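PDB 2CU2: putative mannose-1-phosphate guanylyl transferase, which probably transfers a guanylyl group from GTP to mannose 1-phosphate, making GDP-mannose and releasing pyrophosphate. Local coordinates for residues Pro47-Glu52 and Arg102-Pro107; Glu43-Leu48 and Glu120-Met125; Gly72-Leu77 and Val92-Lys97; Gly132-Leu137 and Gly236-Ala241. All coordinates share one frame; numbering follows the deposited sequence.

Contact 1 (Pro47-Glu52 and Arg102-Pro107)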
loop_
_atom_site.group_PDB
_atom_site.type_symbol
_atom_site.label_atom_id
_atom_site.label_comp_id
_atom_site.label_asym_id
_atom_site.label_seq_id
_atom_site.Cartn_x
_atom_site.Cartn_y
_atom_site.Cartn_z
ATOM N N PRO A 47 13.696 -29.900 -21.082
ATOM C CA PRO A 47 14.805 -30.382 -21.916
ATOM C C PRO A 47 15.577 -31.566 -21.341
ATOM O O PRO A 47 16.167 -32.350 -22.088
ATOM C CB PRO A 47 15.691 -29.144 -22.068
ATOM C CG PRO A 47 14.712 -28.016 -21.967
ATOM C CD PRO A 47 13.847 -28.461 -20.806
ATOM N N LEU A 48 15.582 -31.691 -20.016
ATOM C CA LEU A 48 16.301 -32.777 -19.367
ATOM C C LEU A 48 15.410 -33.993 -19.130
ATOM O O LEU A 48 15.798 -35.120 -19.439
ATOM C CB LEU A 48 16.888 -32.301 -18.038
ATOM C CG LEU A 48 17.746 -33.327 -17.289
ATOM C CD1 LEU A 48 18.964 -33.673 -18.130
ATOM C CD2 LEU A 48 18.171 -32.772 -15.939
ATOM N N VAL A 49 14.224 -33.768 -18.575
ATOM C CA VAL A 49 13.287 -34.858 -18.312
ATOM C C VAL A 49 11.948 -34.498 -18.941
ATOM O O VAL A 49 11.340 -33.489 -18.593
ATOM C CB VAL A 49 13.095 -35.094 -16.790
ATOM C CG1 VAL A 49 12.182 -36.297 -16.554
ATOM C CG2 VAL A 49 14.440 -35.333 -16.127
ATOM N N PRO A 50 11.476 -35.317 -19.894
ATOM C CA PRO A 50 10.197 -35.027 -20.543
ATOM C C PRO A 50 9.007 -34.987 -19.587
ATOM O O PRO A 50 9.032 -35.577 -18.510
ATOM C CB PRO A 50 10.082 -36.134 -21.592
ATOM C CG PRO A 50 10.849 -37.270 -20.978
ATOM C CD PRO A 50 12.058 -36.569 -20.411
ATOM N N PRO A 51 7.951 -34.258 -19.970
ATOM C CA PRO A 51 6.749 -34.116 -19.159
ATOM C C PRO A 51 6.113 -35.470 -18.831
ATOM O O PRO A 51 5.624 -35.709 -17.740
ATOM C CB PRO A 51 5.772 -33.228 -19.922
ATOM C CG PRO A 51 6.608 -32.376 -20.863
ATOM C CD PRO A 51 7.889 -33.314 -21.076
ATOM N N GLU A 52 6.105 -36.362 -19.839
ATOM C CA GLU A 52 5.534 -37.684 -19.609
ATOM C C GLU A 52 6.146 -38.390 -18.396
ATOM O O GLU A 52 5.488 -39.144 -17.687
ATOM C CB GLU A 52 5.739 -38.523 -20.864
ATOM C CG GLU A 52 5.515 -37.710 -22.135
ATOM C CD GLU A 52 6.835 -37.510 -22.842
ATOM O OE1 GLU A 52 7.688 -38.382 -22.745
ATOM O OE2 GLU A 52 7.009 -36.470 -23.473
ATOM N N ARG A 102 16.332 -44.028 -12.647
ATOM C CA ARG A 102 16.747 -42.854 -11.900
ATOM C C ARG A 102 15.555 -41.989 -11.531
ATOM O O ARG A 102 14.599 -41.860 -12.304
ATOM C CB ARG A 102 17.720 -42.012 -12.732
ATOM C CG ARG A 102 19.085 -42.627 -12.955
ATOM C CD ARG A 102 19.958 -42.493 -11.723
ATOM N NE ARG A 102 21.329 -42.925 -11.986
ATOM C CZ ARG A 102 21.716 -44.196 -12.058
ATOM N NH1 ARG A 102 20.833 -45.169 -11.879
ATOM N NH2 ARG A 102 22.985 -44.490 -12.318
ATOM N N LEU A 103 15.611 -41.407 -10.341
ATOM C CA LEU A 103 14.560 -40.506 -9.901
ATOM C C LEU A 103 15.214 -39.204 -9.453
ATOM O O LEU A 103 16.131 -39.195 -8.630
ATOM C CB LEU A 103 13.739 -41.098 -8.748
ATOM C CG LEU A 103 12.666 -40.137 -8.229
ATOM C CD1 LEU A 103 11.681 -39.804 -9.344
ATOM C CD2 LEU A 103 11.950 -40.745 -7.029
ATOM N N LEU A 104 14.735 -38.108 -10.020
ATOM C CA LEU A 104 15.242 -36.790 -9.698
ATOM C C LEU A 104 14.170 -36.133 -8.822
ATOM O O LEU A 104 12.985 -36.175 -9.149
ATOM C CB LEU A 104 15.443 -36.023 -11.005
ATOM C CG LEU A 104 16.531 -34.965 -11.132
ATOM C CD1 LEU A 104 17.828 -35.434 -10.489
ATOM C CD2 LEU A 104 16.726 -34.683 -12.618
ATOM N N VAL A 105 14.578 -35.565 -7.694
ATOM C CA VAL A 105 13.631 -34.915 -6.796
ATOM C C VAL A 105 13.968 -33.435 -6.670
ATOM O O VAL A 105 15.089 -33.078 -6.310
ATOM C CB VAL A 105 13.664 -35.555 -5.388
ATOM C CG1 VAL A 105 12.859 -34.714 -4.414
ATOM C CG2 VAL A 105 13.110 -36.967 -5.446
ATOM N N LEU A 106 13.003 -32.571 -6.967
ATOM C CA LEU A 106 13.254 -31.141 -6.870
ATOM C C LEU A 106 12.071 -30.290 -6.424
ATOM O O LEU A 106 10.912 -30.599 -6.712
ATOM C CB LEU A 106 13.764 -30.606 -8.208
ATOM C CG LEU A 106 12.921 -30.969 -9.428
ATOM C CD1 LEU A 106 12.417 -29.714 -10.113
ATOM C CD2 LEU A 106 13.765 -31.793 -10.376
ATOM N N PRO A 107 12.357 -29.195 -5.703
ATOM C CA PRO A 107 11.363 -28.220 -5.271
ATOM C C PRO A 107 10.934 -27.315 -6.426
ATOM O O PRO A 107 11.676 -27.059 -7.365
ATOM C CB PRO A 107 11.985 -27.391 -4.156
ATOM C CG PRO A 107 13.493 -27.442 -4.356
ATOM C CD PRO A 107 13.671 -28.763 -5.245
#

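Contact 2 (Glu43-Leu48 and Glu120-Met125)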
loop_
_atom_site.group_PDB
_atom_site.type_symbol
_atom_site.label_atom_id
_atom_site.label_comp_id
_atom_site.label_asym_id
_atom_site.label_seq_id
_atom_site.Cartn_x
_atom_site.Cartn_y
_atom_site.Cartn_z
ATOM N N GLU A 43 9.565 -25.512 -17.142
ATOM C CA GLU A 43 10.189 -25.097 -18.395
ATOM C C GLU A 43 11.674 -25.443 -18.388
ATOM O O GLU A 43 12.235 -25.896 -19.382
ATOM C CB GLU A 43 9.996 -23.591 -18.570
ATOM C CG GLU A 43 10.809 -22.969 -19.671
ATOM C CD GLU A 43 10.576 -21.472 -19.768
ATOM O OE1 GLU A 43 11.330 -20.807 -20.515
ATOM O OE2 GLU A 43 9.640 -20.961 -19.104
ATOM N N ARG A 44 12.293 -25.222 -17.238
ATOM C CA ARG A 44 13.704 -25.480 -17.009
ATOM C C ARG A 44 14.012 -26.984 -17.034
ATOM O O ARG A 44 15.105 -27.407 -17.433
ATOM C CB ARG A 44 14.058 -24.880 -15.646
ATOM C CG ARG A 44 15.426 -25.168 -15.091
ATOM C CD ARG A 44 15.527 -24.502 -13.721
ATOM N NE ARG A 44 15.222 -23.079 -13.832
ATOM C CZ ARG A 44 14.327 -22.431 -13.092
ATOM N NH1 ARG A 44 13.623 -23.072 -12.161
ATOM N NH2 ARG A 44 14.130 -21.133 -13.297
ATOM N N LEU A 45 13.039 -27.784 -16.606
ATOM C CA LEU A 45 13.205 -29.233 -16.540
ATOM C C LEU A 45 12.909 -29.982 -17.841
ATOM O O LEU A 45 13.534 -31.000 -18.116
ATOM C CB LEU A 45 12.320 -29.804 -15.423
ATOM C CG LEU A 45 12.397 -31.309 -15.106
ATOM C CD1 LEU A 45 13.801 -31.669 -14.656
ATOM C CD2 LEU A 45 11.403 -31.676 -14.004
ATOM N N ALA A 46 11.964 -29.478 -18.631
ATOM C CA ALA A 46 11.557 -30.129 -19.877
ATOM C C ALA A 46 12.679 -30.709 -20.742
ATOM O O ALA A 46 12.637 -31.883 -21.102
ATOM C CB ALA A 46 10.701 -29.178 -20.709
ATOM N N PRO A 47 13.696 -29.900 -21.082
ATOM C CA PRO A 47 14.805 -30.382 -21.916
ATOM C C PRO A 47 15.577 -31.566 -21.341
ATOM O O PRO A 47 16.167 -32.350 -22.088
ATOM C CB PRO A 47 15.691 -29.144 -22.068
ATOM C CG PRO A 47 14.712 -28.016 -21.967
ATOM C CD PRO A 47 13.847 -28.461 -20.806
ATOM N N LEU A 48 15.582 -31.691 -20.016
ATOM C CA LEU A 48 16.301 -32.777 -19.367
ATOM C C LEU A 48 15.410 -33.993 -19.130
ATOM O O LEU A 48 15.798 -35.120 -19.439
ATOM C CB LEU A 48 16.888 -32.301 -18.038
ATOM C CG LEU A 48 17.746 -33.327 -17.289
ATOM C CD1 LEU A 48 18.964 -33.673 -18.130
ATOM C CD2 LEU A 48 18.171 -32.772 -15.939
ATOM N N GLU A 120 22.669 -28.837 -16.568
ATOM C CA GLU A 120 23.980 -29.475 -16.588
ATOM C C GLU A 120 24.309 -30.048 -15.211
ATOM O O GLU A 120 24.869 -31.142 -15.107
ATOM C CB GLU A 120 25.048 -28.478 -17.055
ATOM C CG GLU A 120 25.012 -28.269 -18.568
ATOM C CD GLU A 120 25.969 -27.197 -19.062
ATOM O OE1 GLU A 120 26.619 -26.537 -18.222
ATOM O OE2 GLU A 120 26.057 -27.005 -20.296
ATOM N N ALA A 121 23.937 -29.328 -14.155
ATOM C CA ALA A 121 24.183 -29.808 -12.794
ATOM C C ALA A 121 23.353 -31.066 -12.507
ATOM O O ALA A 121 23.841 -32.020 -11.891
ATOM C CB ALA A 121 23.841 -28.720 -11.780
ATOM N N LEU A 122 22.097 -31.062 -12.940
ATOM C CA LEU A 122 21.220 -32.210 -12.727
ATOM C C LEU A 122 21.698 -33.419 -13.527
ATOM O O LEU A 122 21.656 -34.548 -13.037
ATOM C CB LEU A 122 19.783 -31.873 -13.128
ATOM C CG LEU A 122 18.976 -31.039 -12.128
ATOM C CD1 LEU A 122 17.536 -30.892 -12.615
ATOM C CD2 LEU A 122 18.997 -31.721 -10.784
ATOM N N ALA A 123 22.142 -33.178 -14.759
ATOM C CA ALA A 123 22.642 -34.256 -15.609
ATOM C C ALA A 123 23.801 -34.930 -14.892
ATOM O O ALA A 123 23.904 -36.160 -14.858
ATOM C CB ALA A 123 23.108 -33.703 -16.955
ATOM N N THR A 124 24.670 -34.115 -14.305
ATOM C CA THR A 124 25.820 -34.645 -13.587
ATOM C C THR A 124 25.398 -35.418 -12.341
ATOM O O THR A 124 26.046 -36.389 -11.958
ATOM C CB THR A 124 26.783 -33.516 -13.201
ATOM O OG1 THR A 124 27.272 -32.899 -14.399
ATOM C CG2 THR A 124 27.954 -34.056 -12.403
ATOM N N MET A 125 24.303 -34.997 -11.716
ATOM C CA MET A 125 23.812 -35.685 -10.527
ATOM C C MET A 125 23.311 -37.078 -10.902
ATOM O O MET A 125 23.538 -38.044 -10.178
ATOM C CB MET A 125 22.689 -34.876 -9.872
ATOM C CG MET A 125 23.191 -33.737 -8.979
ATOM S SD MET A 125 21.851 -32.742 -8.272
ATOM C CE MET A 125 20.927 -34.000 -7.376
#

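Contact 3 (Gly72-Leu77 and Val92-Lys97)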
loop_
_atom_site.group_PDB
_atom_site.type_symbol
_atom_site.label_atom_id
_atom_site.label_comp_id
_atom_site.label_asym_id
_atom_site.label_seq_id
_atom_site.Cartn_x
_atom_site.Cartn_y
_atom_site.Cartn_z
ATOM N N GLY A 72 0.747 -33.564 -19.819
ATOM C CA GLY A 72 1.671 -34.680 -19.982
ATOM C C GLY A 72 2.271 -35.048 -18.630
ATOM O O GLY A 72 2.563 -36.192 -18.320
ATOM N N ILE A 73 2.482 -33.989 -17.837
ATOM C CA ILE A 73 2.879 -34.190 -16.456
ATOM C C ILE A 73 1.750 -34.846 -15.661
ATOM O O ILE A 73 0.571 -34.556 -15.837
ATOM C CB ILE A 73 3.186 -32.811 -15.870
ATOM C CG1 ILE A 73 4.417 -32.216 -16.559
ATOM C CG2 ILE A 73 3.479 -32.927 -14.362
ATOM C CD1 ILE A 73 4.689 -30.773 -16.126
ATOM N N ARG A 74 2.147 -35.787 -14.789
ATOM C CA ARG A 74 1.167 -36.464 -13.947
ATOM C C ARG A 74 1.115 -35.856 -12.540
ATOM O O ARG A 74 2.126 -35.520 -11.937
ATOM C CB ARG A 74 1.547 -37.949 -13.874
ATOM C CG ARG A 74 1.957 -38.521 -15.234
ATOM C CD ARG A 74 2.205 -40.038 -15.178
ATOM N NE ARG A 74 3.291 -40.427 -16.087
ATOM C CZ ARG A 74 3.775 -41.681 -15.975
ATOM N NH1 ARG A 74 3.272 -42.509 -15.076
ATOM N NH2 ARG A 74 4.757 -42.091 -16.787
ATOM N N LEU A 75 -0.125 -35.674 -12.038
ATOM C CA LEU A 75 -0.307 -35.160 -10.679
ATOM C C LEU A 75 -0.228 -36.281 -9.636
ATOM O O LEU A 75 -0.860 -37.322 -9.759
ATOM C CB LEU A 75 -1.690 -34.495 -10.608
ATOM C CG LEU A 75 -1.696 -33.083 -11.203
ATOM C CD1 LEU A 75 -2.998 -32.326 -10.921
ATOM C CD2 LEU A 75 -0.561 -32.205 -10.670
ATOM N N LEU A 76 0.524 -36.053 -8.567
ATOM C CA LEU A 76 0.559 -36.979 -7.442
ATOM C C LEU A 76 -0.068 -36.185 -6.312
ATOM O O LEU A 76 0.573 -35.318 -5.722
ATOM C CB LEU A 76 1.989 -37.369 -7.067
ATOM C CG LEU A 76 2.691 -38.416 -7.928
ATOM C CD1 LEU A 76 4.010 -38.780 -7.278
ATOM C CD2 LEU A 76 1.810 -39.657 -8.060
ATOM N N LEU A 77 -1.330 -36.476 -6.029
ATOM C CA LEU A 77 -2.066 -35.769 -4.995
ATOM C C LEU A 77 -1.790 -36.311 -3.602
ATOM O O LEU A 77 -2.070 -37.474 -3.314
ATOM C CB LEU A 77 -3.566 -35.837 -5.300
ATOM C CG LEU A 77 -3.968 -35.353 -6.700
ATOM C CD1 LEU A 77 -5.462 -35.535 -6.895
ATOM C CD2 LEU A 77 -3.584 -33.883 -6.876
ATOM N N VAL A 92 8.845 -42.404 -5.259
ATOM C CA VAL A 92 9.568 -43.663 -5.394
ATOM C C VAL A 92 8.634 -44.798 -5.818
ATOM O O VAL A 92 8.968 -45.651 -6.629
ATOM C CB VAL A 92 10.216 -43.991 -4.047
ATOM C CG1 VAL A 92 10.826 -45.390 -4.088
ATOM C CG2 VAL A 92 11.307 -42.981 -3.738
ATOM N N ALA A 93 7.439 -44.809 -5.200
ATOM C CA ALA A 93 6.461 -45.833 -5.546
ATOM C C ALA A 93 6.191 -45.858 -7.051
ATOM O O ALA A 93 6.115 -46.900 -7.686
ATOM C CB ALA A 93 5.165 -45.534 -4.792
ATOM N N GLU A 94 6.004 -44.651 -7.612
ATOM C CA GLU A 94 5.711 -44.562 -9.036
ATOM C C GLU A 94 6.911 -44.981 -9.890
ATOM O O GLU A 94 6.800 -45.738 -10.844
ATOM C CB GLU A 94 5.321 -43.117 -9.353
ATOM C CG GLU A 94 3.920 -42.771 -8.852
ATOM C CD GLU A 94 2.915 -43.662 -9.541
ATOM O OE1 GLU A 94 2.900 -43.696 -10.762
ATOM O OE2 GLU A 94 2.146 -44.324 -8.844
ATOM N N ALA A 95 8.086 -44.426 -9.536
ATOM C CA ALA A 95 9.296 -44.754 -10.284
ATOM C C ALA A 95 9.525 -46.265 -10.354
ATOM O O ALA A 95 9.888 -46.828 -11.380
ATOM C CB ALA A 95 10.481 -44.081 -9.590
ATOM N N LEU A 96 9.337 -46.922 -9.196
ATOM C CA LEU A 96 9.587 -48.356 -9.129
ATOM C C LEU A 96 8.743 -49.139 -10.137
ATOM O O LEU A 96 9.246 -49.886 -10.966
ATOM C CB LEU A 96 9.280 -48.830 -7.708
ATOM C CG LEU A 96 10.433 -48.552 -6.739
ATOM C CD1 LEU A 96 10.074 -48.891 -5.291
ATOM C CD2 LEU A 96 11.692 -49.354 -7.070
ATOM N N LYS A 97 7.409 -48.983 -10.023
ATOM C CA LYS A 97 6.532 -49.748 -10.902
ATOM C C LYS A 97 6.502 -49.184 -12.325
ATOM O O LYS A 97 5.924 -49.754 -13.241
ATOM C CB LYS A 97 5.126 -49.780 -10.300
ATOM C CG LYS A 97 4.501 -48.391 -10.177
ATOM C CD LYS A 97 3.461 -48.327 -9.057
ATOM C CE LYS A 97 2.139 -47.703 -9.515
ATOM N NZ LYS A 97 1.494 -47.036 -8.386
#

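Contact 4 (Gly132-Leu137 and Gly236-Ala241)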
loop_
_atom_site.group_PDB
_atom_site.type_symbol
_atom_site.label_atom_id
_atom_site.label_comp_id
_atom_site.label_asym_id
_atom_site.label_seq_id
_atom_site.Cartn_x
_atom_site.Cartn_y
_atom_site.Cartn_z
ATOM N N GLY A 132 24.156 -47.288 -4.904
ATOM C CA GLY A 132 24.367 -47.082 -3.474
ATOM C C GLY A 132 24.304 -45.591 -3.133
ATOM O O GLY A 132 23.890 -45.183 -2.055
ATOM N N PHE A 133 24.694 -44.754 -4.099
ATOM C CA PHE A 133 24.849 -43.331 -3.807
ATOM C C PHE A 133 23.529 -42.563 -3.940
ATOM O O PHE A 133 22.775 -42.735 -4.890
ATOM C CB PHE A 133 25.901 -42.754 -4.759
ATOM C CG PHE A 133 27.254 -43.324 -4.436
ATOM C CD1 PHE A 133 27.741 -44.395 -5.174
ATOM C CD2 PHE A 133 27.980 -42.824 -3.366
ATOM C CE1 PHE A 133 28.957 -44.972 -4.833
ATOM C CE2 PHE A 133 29.199 -43.408 -3.031
ATOM C CZ PHE A 133 29.691 -44.484 -3.760
ATOM N N VAL A 134 23.335 -41.701 -2.926
ATOM C CA VAL A 134 22.362 -40.632 -3.070
ATOM C C VAL A 134 23.074 -39.317 -3.389
ATOM O O VAL A 134 24.090 -38.973 -2.800
ATOM C CB VAL A 134 21.582 -40.500 -1.759
ATOM C CG1 VAL A 134 22.452 -39.829 -0.699
ATOM C CG2 VAL A 134 20.334 -39.663 -1.981
ATOM N N VAL A 135 22.614 -38.562 -4.384
ATOM C CA VAL A 135 23.296 -37.335 -4.792
ATOM C C VAL A 135 22.517 -36.070 -4.433
ATOM O O VAL A 135 21.304 -36.001 -4.628
ATOM C CB VAL A 135 23.557 -37.329 -6.330
ATOM C CG1 VAL A 135 24.505 -36.179 -6.704
ATOM C CG2 VAL A 135 24.140 -38.669 -6.771
ATOM N N ALA A 136 23.225 -35.067 -3.917
ATOM C CA ALA A 136 22.608 -33.802 -3.540
ATOM C C ALA A 136 23.215 -32.641 -4.319
ATOM O O ALA A 136 24.312 -32.755 -4.884
ATOM C CB ALA A 136 22.764 -33.565 -2.034
ATOM N N LEU A 137 22.481 -31.531 -4.355
ATOM C CA LEU A 137 22.911 -30.320 -5.058
ATOM C C LEU A 137 23.382 -29.305 -4.038
ATOM O O LEU A 137 22.670 -29.004 -3.079
ATOM C CB LEU A 137 21.752 -29.714 -5.864
ATOM C CG LEU A 137 21.948 -28.294 -6.441
ATOM C CD1 LEU A 137 22.967 -28.308 -7.575
ATOM C CD2 LEU A 137 20.608 -27.767 -6.951
ATOM N N GLY A 236 14.956 -37.002 7.698
ATOM C CA GLY A 236 14.576 -38.400 7.858
ATOM C C GLY A 236 15.568 -39.358 7.193
ATOM O O GLY A 236 15.751 -40.495 7.609
ATOM N N VAL A 237 16.197 -38.880 6.103
ATOM C CA VAL A 237 17.060 -39.777 5.340
ATOM C C VAL A 237 18.454 -39.192 5.095
ATOM O O VAL A 237 19.477 -39.782 5.419
ATOM C CB VAL A 237 16.380 -40.061 4.000
ATOM C CG1 VAL A 237 17.362 -40.750 3.054
ATOM C CG2 VAL A 237 15.173 -40.957 4.207
ATOM N N MET A 238 18.472 -38.008 4.459
ATOM C CA MET A 238 19.738 -37.458 3.988
ATOM C C MET A 238 20.794 -37.335 5.091
ATOM O O MET A 238 21.956 -37.676 4.919
ATOM C CB MET A 238 19.460 -36.092 3.358
ATOM C CG MET A 238 18.699 -36.209 2.036
ATOM S SD MET A 238 19.332 -37.538 1.002
ATOM C CE MET A 238 17.860 -37.798 0.000
ATOM N N GLU A 239 20.368 -36.791 6.245
ATOM C CA GLU A 239 21.332 -36.536 7.311
ATOM C C GLU A 239 21.906 -37.829 7.901
ATOM O O GLU A 239 22.865 -37.828 8.664
ATOM C CB GLU A 239 20.639 -35.714 8.399
ATOM C CG GLU A 239 20.217 -34.332 7.895
ATOM C CD GLU A 239 19.498 -33.589 8.998
ATOM O OE1 GLU A 239 18.907 -32.555 8.719
ATOM O OE2 GLU A 239 19.538 -34.053 10.137
ATOM N N LYS A 240 21.264 -38.957 7.544
ATOM C CA LYS A 240 21.734 -40.242 8.063
ATOM C C LYS A 240 22.400 -41.101 6.979
ATOM O O LYS A 240 23.041 -42.110 7.252
ATOM C CB LYS A 240 20.538 -40.978 8.673
ATOM C CG LYS A 240 19.523 -40.021 9.307
ATOM C CD LYS A 240 19.142 -40.428 10.733
ATOM C CE LYS A 240 18.314 -39.354 11.448
ATOM N NZ LYS A 240 16.952 -39.841 11.659
ATOM N N ALA A 241 22.209 -40.694 5.705
ATOM C CA ALA A 241 22.760 -41.473 4.593
ATOM C C ALA A 241 24.296 -41.547 4.616
ATOM O O ALA A 241 24.996 -40.561 4.805
ATOM C CB ALA A 241 22.294 -40.835 3.281
#

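Contact 1 (Pro47-Glu52 and Arg102-Pro107)
A small, wholly apolar contact sets Leu48 and Val49, in the loop that leads from helix 37-45 to strand 54-59, against Leu104 in the middle of strand 102-107. Two successive residues of the loop meet the same methyl, Leu104 CD2. Leu48 CD2 lies 4.1 Å from Leu104 CD2, and Val49 CG2 stands 4.2 Å from that same Leu104 CD2, so one branch of Leu104 serves two loop residues. The two leucines cross at about a right angle, methyl against methyl. Leu48 extends with CG opposite its backbone N (chi1 -176°), which carries the isobutyl group out from the loop toward the strand. Branched aliphatic residues suit this place: the backbones stay well apart, Val49 CA being 9.0 Å from Leu104 CA, and only side-chain carbons span the distance. Valine, short and beta-branched, suits a buried position in the extended part of the loop, close to Ala5, whereas the longer leucines reach across. Only 77 Å² is buried between the segments, a modest area for three residues that are each packed against other parts of the core. Leu104 and Leu48 also rest on Leu122 of helix 115-128, and Val49 packs on Ala5 of strand 3-8, the parallel neighbour of strand 102-107. The loop thus closes over the sheet beside helix 115-128, with strand 184-192 running antiparallel along the other edge of strand 102-107.

Contact 2 (Glu43-Leu48 and Glu120-Met125)
Leu45 O accepts the backbone N-H of Leu48 at 2.9 Å (Leu48 N to Leu45 O), a turn that ties together the two leucines of this segment that pack on helix 115-128. Everything that passes between the segments is apolar. Leu48 carries most of it: its CD2 presses on Leu122 CB at 3.4 Å, tighter than ordinary van der Waals contact, and also rests 3.9 Å from Leu122 CD1. One methyl is therefore fitted against both the root and a branch end of Leu122, and the two side chains meet at a slant. The other branch of Leu48 turns to the neighbouring helix position, its CD1 lying 4.3 Å from Ala123 CB; alanine suits this place because its single methyl lets the leucine come close to the helix backbone. Leu45 adds a lighter touch, CD1 to Leu122 CD1 at 4.3 Å. With CG opposite its carbonyl carbon (chi1 -78°), Leu122 holds CD1 where it touches Leu48 CD2 and Leu45 CD1 alike. The segments bury 136 Å², with the closest backbone approach 7.5 Å from Leu48 CA to Ala123 CA. Polar links flank this apolar seam: Arg44 forms a salt bridge with Asp115, and Arg119 donates to Arg44 O. Leu122 also rests on Val189 of strand 184-192. A helix and the turn that follows it, packed by leucines on a second helix over one face of the central sheet, are consistent with the Rossmann-like alpha/beta layer of GT-A nucleotidyltransferases.

Contact 3 (Gly72-Leu77 and Val92-Lys97)
Apolar packing between Leu76 and the stem of Glu94 brings strand 74-78 against helix 83-98. Leu76 CD2 lies 3.8 Å from Glu94 CG, and the two side chains run past each other in opposite directions. Leucine suits the strand position because its branched end gives a methyl, CD2, to lie against the Glu94 stem, and the methylenes of glutamate can pack there while the carboxylate is carried to the outside. A bend at chi2 (-61°) turns that carboxylate back along the helix.

The charged interactions begin there. Within the helix, three residues on, Lys97 NZ donates to Glu94 OE2 at 2.8 Å in a salt bridge, meeting the oxygen on its syn side but 35° out of the carboxylate plane. Glu94 OE1 lies obliquely to the Arg74 guanidinium, 4.5 Å from Arg74 NH1, which is too long for a salt bridge and at most a longer-range electrostatic attraction; the same NH1 has a long, weak ion pair with Glu98. The firmer partner of Arg74 is elsewhere, since its NE donates to Glu52 O in the loop before strand 54-59; its NH2 has a weak bond to Tyr4 OH. Replacing Glu94 with an alanine would probably leave Lys97 without its carboxylate, deprive Arg74 of a nearby negative charge and open a gap beside Leu76.

Around this surface contact, which buries 95 Å², strand 74-78 bonds to strand 54-59, and helix 83-98 is backed by helix 206-216. A strand followed by a helix that packs on the sheet and then leads into parallel strand 102-107 is the long beta-alpha-beta crossover of the Rossmann-like order.

Contact 4 (Gly132-Leu137 and Gly236-Ala241)
A beta strand of the central sheet and the end of a helix packed on it make this buried contact: Val134, at the start of strand 134-139, meets Met238 and Ala241, in and just after the last part of helix 233-238. The two methyls of Val134 divide the work. CG2 lies 3.7 Å from Met238 CE, with Met238 SD almost as near at 3.8 Å, while CG1 stands 4.1 Å from Ala241 CB. A chi1 of 75° puts Val134 CG1 between the backbone N and the carbonyl carbon, toward Ala241, and leaves CG2 opposite N, against the methionine. A bend at chi2 brings the thioether of Met238 round toward the strand, and the side chains meet at a slant. A flexible, unbranched residue suits that reach. Ala241, by contrast, needs only its methyl, because the backbones approach to 7.7 Å between Val134 CA and Ala241 CA. The turn that delivers it is closed by backbone bonds, among them Ala241 N to Met238 O at 3.1 Å. Met238 also rests on Phe190 of strand 184-192 and Met197 of helix 194-204, while Val135 points away to helix 115-128. With helices on both faces of strand 134-139 and strand 244-249 parallel beside it, this is the three-layer alpha/beta/alpha sandwich of the GT-A fold.

How the contacts relate
From the N terminus, segments 43-48 and 47-52 overlap at Pro47 and Leu48, where contacts 2 and 1 both begin. Contact 3 is the first to close, between 72-77 and 92-97, nested within contact 1, whose loop ends at strand 102-107; contact 2 reaches farther, to 120-125, and so encloses both. Contact 4 follows in series, closing a loop of nearly a hundred residues. Contacts 1 and 2 meet on one face of the central sheet, while contact 3 and contact 4 bring helices to the other. Met125, which lies in the helix of contact 2, packs on strand 134-139 and so links contact 2 to contact 4.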